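Local coordinates for phenol hydroxylase component phL (Pseudomonas stutzeri, PDB 3U52), which is probably a subunit of the hydroxylase component of phenol hydroxylase, a multicomponent bacterial monooxygenase that adds oxygen to aromatic substrates, at residues D[224-227]-D[228-232]; D[232-235]-D[236-240]. One frame throughout, in Å; residues are numbered along the deposited sequence.

Contact 1 (D[224-227]-D[228-232]); sequences GMMY and PLVYD. With XE (xenon), chain B.
Tyr227 and Tyr231 stand one turn apart and point the same way. CD2 of Tyr227 lies 3.4 Å from CD1 of Tyr231, and CE2 of Tyr227 lies 3.5 Å from CE1 of Tyr231. With the centroids 5.1 Å apart and the planes inclined at 36°, the pair is oblique, fitting neither a parallel stack nor a T-shape. Tyr231 reaches this place because its CG stands beside the backbone N (chi1 -57°), turning the ring back over the preceding turn. CG1 of Val230 sits over the centre of one Tyr231 ring face. The Tyr227 ring is held further by a hydrogen bond between its OH and Glu130, and it meets the ring of Tyr257 nearly parallel.

Between the tyrosines the motif is a proline kink within helix 211-240. Pro228 has no N-H to give to the turn before, and its CG instead lies 3.6 Å from the carbonyl O of Gly224, while CD packs 3.5 Å from CB of Tyr227. Helical bonding resumes at once, with Leu229 N bound to Met225 O and Tyr231 N to Tyr227 O, the latter at an N-H...O angle of 160°. Residues 228-232 then widen into a pi-type turn. The xenon atom lies beside this irregular stretch, 3.6 Å from the carbonyl O of Tyr227 and equally 3.6 Å from OD1 of Asp232. Tyr257 completes the pocket, and OD2 of Asp232 is only slightly farther from the xenon, at 3.8 Å.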
loop_
_atom_site.group_PDB
_atom_site.type_symbol
_atom_site.label_atom_id
_atom_site.label_comp_id
_atom_site.label_asym_id
_atom_site.label_seq_id
_atom_site.Cartn_x
_atom_site.Cartn_y
_atom_site.Cartn_z
ATOM N N GLY D 224 -7.723 -36.468 -10.578
ATOM C CA GLY D 224 -9.092 -36.660 -10.155
ATOM C C GLY D 224 -9.395 -38.014 -9.539
ATOM O O GLY D 224 -10.495 -38.236 -9.004
ATOM N N MET D 225 -8.437 -38.929 -9.621
ATOM C CA MET D 225 -8.535 -40.211 -8.938
ATOM C C MET D 225 -7.509 -40.238 -7.833
ATOM O O MET D 225 -7.822 -40.672 -6.719
ATOM C CB MET D 225 -8.259 -41.365 -9.925
ATOM C CG MET D 225 -9.521 -41.993 -10.533
ATOM S SD MET D 225 -9.106 -43.454 -11.527
ATOM C CE MET D 225 -8.549 -42.671 -13.045
ATOM N N MET D 226 -6.291 -39.757 -8.124
ATOM C CA MET D 226 -5.197 -39.781 -7.137
ATOM C C MET D 226 -5.446 -38.991 -5.844
ATOM O O MET D 226 -5.197 -39.494 -4.740
ATOM C CB MET D 226 -3.893 -39.291 -7.758
ATOM C CG MET D 226 -2.739 -39.268 -6.775
ATOM S SD MET D 226 -1.198 -38.965 -7.623
ATOM C CE MET D 226 -1.440 -37.212 -8.021
ATOM N N TYR D 227 -5.851 -37.733 -5.996
ATOM C CA TYR D 227 -6.063 -36.877 -4.842
ATOM C C TYR D 227 -7.131 -37.430 -3.893
ATOM O O TYR D 227 -6.869 -37.520 -2.717
ATOM C CB TYR D 227 -6.307 -35.416 -5.281
ATOM C CG TYR D 227 -4.995 -34.701 -5.387
ATOM C CD1 TYR D 227 -4.177 -34.894 -6.479
ATOM C CD2 TYR D 227 -4.532 -33.897 -4.326
ATOM C CE1 TYR D 227 -2.947 -34.275 -6.568
ATOM C CE2 TYR D 227 -3.294 -33.263 -4.390
ATOM C CZ TYR D 227 -2.517 -33.467 -5.508
ATOM O OH TYR D 227 -1.314 -32.844 -5.587
ATOM N N PRO D 228 -8.335 -37.801 -4.407
ATOM C CA PRO D 228 -9.276 -38.465 -3.470
ATOM C C PRO D 228 -8.722 -39.743 -2.836
ATOM O O PRO D 228 -8.847 -39.911 -1.630
ATOM C CB PRO D 228 -10.514 -38.755 -4.339
ATOM C CG PRO D 228 -10.430 -37.644 -5.480
ATOM C CD PRO D 228 -8.934 -37.629 -5.759
ATOM N N LEU D 229 -8.078 -40.608 -3.625
ATOM C CA LEU D 229 -7.552 -41.859 -3.071
ATOM C C LEU D 229 -6.571 -41.589 -1.953
ATOM O O LEU D 229 -6.662 -42.173 -0.877
ATOM C CB LEU D 229 -6.872 -42.724 -4.148
ATOM C CG LEU D 229 -6.226 -44.042 -3.676
ATOM C CD1 LEU D 229 -7.264 -45.010 -3.115
ATOM C CD2 LEU D 229 -5.475 -44.676 -4.843
ATOM N N VAL D 230 -5.627 -40.698 -2.216
ATOM C CA VAL D 230 -4.534 -40.441 -1.273
ATOM C C VAL D 230 -4.922 -39.529 -0.074
ATOM O O VAL D 230 -4.692 -39.883 1.099
ATOM C CB VAL D 230 -3.277 -39.915 -1.992
ATOM C CG1 VAL D 230 -2.159 -39.635 -0.962
ATOM C CG2 VAL D 230 -2.783 -40.931 -3.013
ATOM N N TYR D 231 -5.500 -38.362 -0.363
ATOM C CA TYR D 231 -5.692 -37.367 0.701
ATOM C C TYR D 231 -7.051 -37.430 1.356
ATOM O O TYR D 231 -7.282 -36.703 2.333
ATOM C CB TYR D 231 -5.362 -35.944 0.206
ATOM C CG TYR D 231 -3.944 -35.853 -0.318
ATOM C CD1 TYR D 231 -3.682 -35.872 -1.670
ATOM C CD2 TYR D 231 -2.875 -35.836 0.551
ATOM C CE1 TYR D 231 -2.349 -35.822 -2.157
ATOM C CE2 TYR D 231 -1.571 -35.778 0.086
ATOM C CZ TYR D 231 -1.319 -35.772 -1.260
ATOM O OH TYR D 231 -0.001 -35.733 -1.673
ATOM N N ASP D 232 -7.933 -38.274 0.836
ATOM C CA ASP D 232 -9.167 -38.610 1.510
ATOM C C ASP D 232 -9.158 -40.029 2.035
ATOM O O ASP D 232 -9.219 -40.242 3.245
ATOM C CB ASP D 232 -10.355 -38.447 0.592
ATOM C CG ASP D 232 -10.857 -37.016 0.526
ATOM O OD1 ASP D 232 -10.362 -36.142 1.295
ATOM O OD2 ASP D 232 -11.750 -36.751 -0.328
HETATM XE XE XE B . -8.921 -34.717 -1.727
#

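Contact 2 (D[232-235]-D[236-240]); sequences DKMD and QWFES. With XE (xenon), chain B.
Three successive i to i+4 backbone bonds join 232-235 to 236-240, from Gln236 N to Asp232 O, Trp237 N to Lys233 O and Phe238 N to Met234 O, the last at 2.8 Å. They carry helix 211-240 onward from a pi-type turn at 232-234, and the side chains add a Met-aromatic contact. CG of Met234 touches CZ of Phe238 at 3.9 Å, and its SD lies 5.3 Å from the ring centroid, 48° off the ring normal, an oblique approach; CG is set by chi1 -146° and the chain runs on extended to SD (chi2 161°). The carbonyl O of Met234 also sits over one face of the Phe238 ring, toward its rim, while lying in the plane of the Trp237 indole at its edge. CE3 of that indole is 4.0 Å from Met234 CG, giving the methionine a second aromatic neighbour. With an alanine replacing Phe238, the Met234 thioether would probably lose its phenyl partner and turn more freely, with a gap beside Met234 CG.

The methylene CG of Gln236 packs 3.3 Å from Asp232 O. The buried carboxylate of Asp235 is satisfied by Ser247 and by a salt bridge to Arg105 of the second subunit, while Lys233 pairs with Glu316. Glu239 likewise forms a salt bridge with Arg110 of the second subunit. One residue further on, Ser240 OG donates a 2.6 Å hydrogen bond to Trp237 O, arriving in the carbonyl plane on a lone pair.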
loop_
_atom_site.group_PDB
_atom_site.type_symbol
_atom_site.label_atom_id
_atom_site.label_comp_id
_atom_site.label_asym_id
_atom_site.label_seq_id
_atom_site.Cartn_x
_atom_site.Cartn_y
_atom_site.Cartn_z
ATOM N N ASP D 232 -7.933 -38.274 0.836
ATOM C CA ASP D 232 -9.167 -38.610 1.510
ATOM C C ASP D 232 -9.158 -40.029 2.035
ATOM O O ASP D 232 -9.219 -40.242 3.245
ATOM C CB ASP D 232 -10.355 -38.447 0.592
ATOM C CG ASP D 232 -10.857 -37.016 0.526
ATOM O OD1 ASP D 232 -10.362 -36.142 1.295
ATOM O OD2 ASP D 232 -11.750 -36.751 -0.328
ATOM N N LYS D 233 -9.099 -41.003 1.122
ATOM C CA LYS D 233 -9.237 -42.410 1.527
ATOM C C LYS D 233 -8.029 -42.965 2.278
ATOM O O LYS D 233 -8.186 -43.465 3.393
ATOM C CB LYS D 233 -9.711 -43.281 0.349
ATOM C CG LYS D 233 -11.118 -42.857 -0.006
ATOM C CD LYS D 233 -11.584 -43.417 -1.307
ATOM C CE LYS D 233 -12.567 -42.494 -2.040
ATOM N NZ LYS D 233 -13.849 -42.285 -1.309
ATOM N N MET D 234 -6.825 -42.835 1.718
ATOM C CA MET D 234 -5.632 -43.194 2.468
ATOM C C MET D 234 -5.530 -42.387 3.764
ATOM O O MET D 234 -5.143 -42.938 4.807
ATOM C CB MET D 234 -4.401 -42.993 1.616
ATOM C CG MET D 234 -3.307 -43.975 1.864
ATOM S SD MET D 234 -2.107 -44.038 0.472
ATOM C CE MET D 234 -3.239 -44.326 -0.896
ATOM N N ASP D 235 -5.897 -41.099 3.720
ATOM C CA ASP D 235 -5.811 -40.233 4.898
ATOM C C ASP D 235 -6.620 -40.798 6.094
ATOM O O ASP D 235 -6.128 -40.865 7.228
ATOM C CB ASP D 235 -6.231 -38.803 4.542
ATOM C CG ASP D 235 -6.143 -37.834 5.733
ATOM O OD1 ASP D 235 -5.023 -37.489 6.139
ATOM O OD2 ASP D 235 -7.205 -37.404 6.236
ATOM N N GLN D 236 -7.835 -41.240 5.839
ATOM C CA GLN D 236 -8.606 -41.952 6.874
ATOM C C GLN D 236 -7.876 -43.198 7.399
ATOM O O GLN D 236 -7.828 -43.442 8.604
ATOM C CB GLN D 236 -9.963 -42.398 6.327
ATOM C CG GLN D 236 -10.859 -41.247 5.903
ATOM C CD GLN D 236 -12.251 -41.719 5.500
ATOM O OE1 GLN D 236 -12.825 -42.612 6.144
ATOM N NE2 GLN D 236 -12.810 -41.111 4.434
ATOM N N TRP D 237 -7.346 -44.000 6.485
ATOM C CA TRP D 237 -6.691 -45.254 6.827
ATOM C C TRP D 237 -5.413 -45.054 7.648
ATOM O O TRP D 237 -5.082 -45.907 8.497
ATOM C CB TRP D 237 -6.431 -46.034 5.539
ATOM C CG TRP D 237 -5.560 -47.237 5.664
ATOM C CD1 TRP D 237 -5.952 -48.509 5.991
ATOM C CD2 TRP D 237 -4.161 -47.292 5.421
ATOM N NE1 TRP D 237 -4.864 -49.356 5.976
ATOM C CE2 TRP D 237 -3.751 -48.640 5.625
ATOM C CE3 TRP D 237 -3.205 -46.340 5.057
ATOM C CZ2 TRP D 237 -2.425 -49.054 5.485
ATOM C CZ3 TRP D 237 -1.882 -46.755 4.911
ATOM C CH2 TRP D 237 -1.506 -48.101 5.126
ATOM N N PHE D 238 -4.701 -43.938 7.431
ATOM C CA PHE D 238 -3.502 -43.614 8.261
ATOM C C PHE D 238 -3.782 -43.649 9.771
ATOM O O PHE D 238 -2.905 -43.974 10.578
ATOM C CB PHE D 238 -2.887 -42.253 7.876
ATOM C CG PHE D 238 -2.106 -42.276 6.601
ATOM C CD1 PHE D 238 -2.073 -41.172 5.777
ATOM C CD2 PHE D 238 -1.410 -43.412 6.213
ATOM C CE1 PHE D 238 -1.338 -41.229 4.580
ATOM C CE2 PHE D 238 -0.680 -43.465 5.025
ATOM C CZ PHE D 238 -0.643 -42.383 4.220
ATOM N N GLU D 239 -5.018 -43.329 10.143
ATOM C CA GLU D 239 -5.430 -43.330 11.547
ATOM C C GLU D 239 -5.334 -44.734 12.184
ATOM O O GLU D 239 -4.789 -44.890 13.292
ATOM C CB GLU D 239 -6.839 -42.720 11.663
ATOM C CG GLU D 239 -7.601 -43.022 12.942
ATOM C CD GLU D 239 -8.927 -42.258 13.006
ATOM O OE1 GLU D 239 -9.999 -42.836 12.683
ATOM O OE2 GLU D 239 -8.888 -41.059 13.355
ATOM N N SER D 240 -5.844 -45.738 11.453
ATOM C CA SER D 240 -5.732 -47.152 11.797
ATOM C C SER D 240 -4.273 -47.654 11.875
ATOM O O SER D 240 -3.994 -48.690 12.498
ATOM C CB SER D 240 -6.544 -47.982 10.790
ATOM O OG SER D 240 -5.877 -48.138 9.535
HETATM XE XE XE B . -8.921 -34.717 -1.727
#

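Both contacts are successive parts of helix 211-240, with centres 11 Å apart, and they share Asp232. Contact 1 lies deeper, its centre about 12 Å from the centre of the chain, and eight of its nine touching residues are buried; the centre of contact 2 is about 22 Å from that point, and it is only partly buried. Their chemistry follows: contact 1 is packed by helices of its own chain, whereas contact 2 mixes a single Met-aromatic contact with charges that reach the second subunit. The wide turn bridges them, with probable hydrogen bonds from Lys233 N to Pro228 O (3.0 Å) and from Met234 N to Leu229 O (2.7 Å). The xenon touches both, though contact 2 reaches it through Asp232 alone.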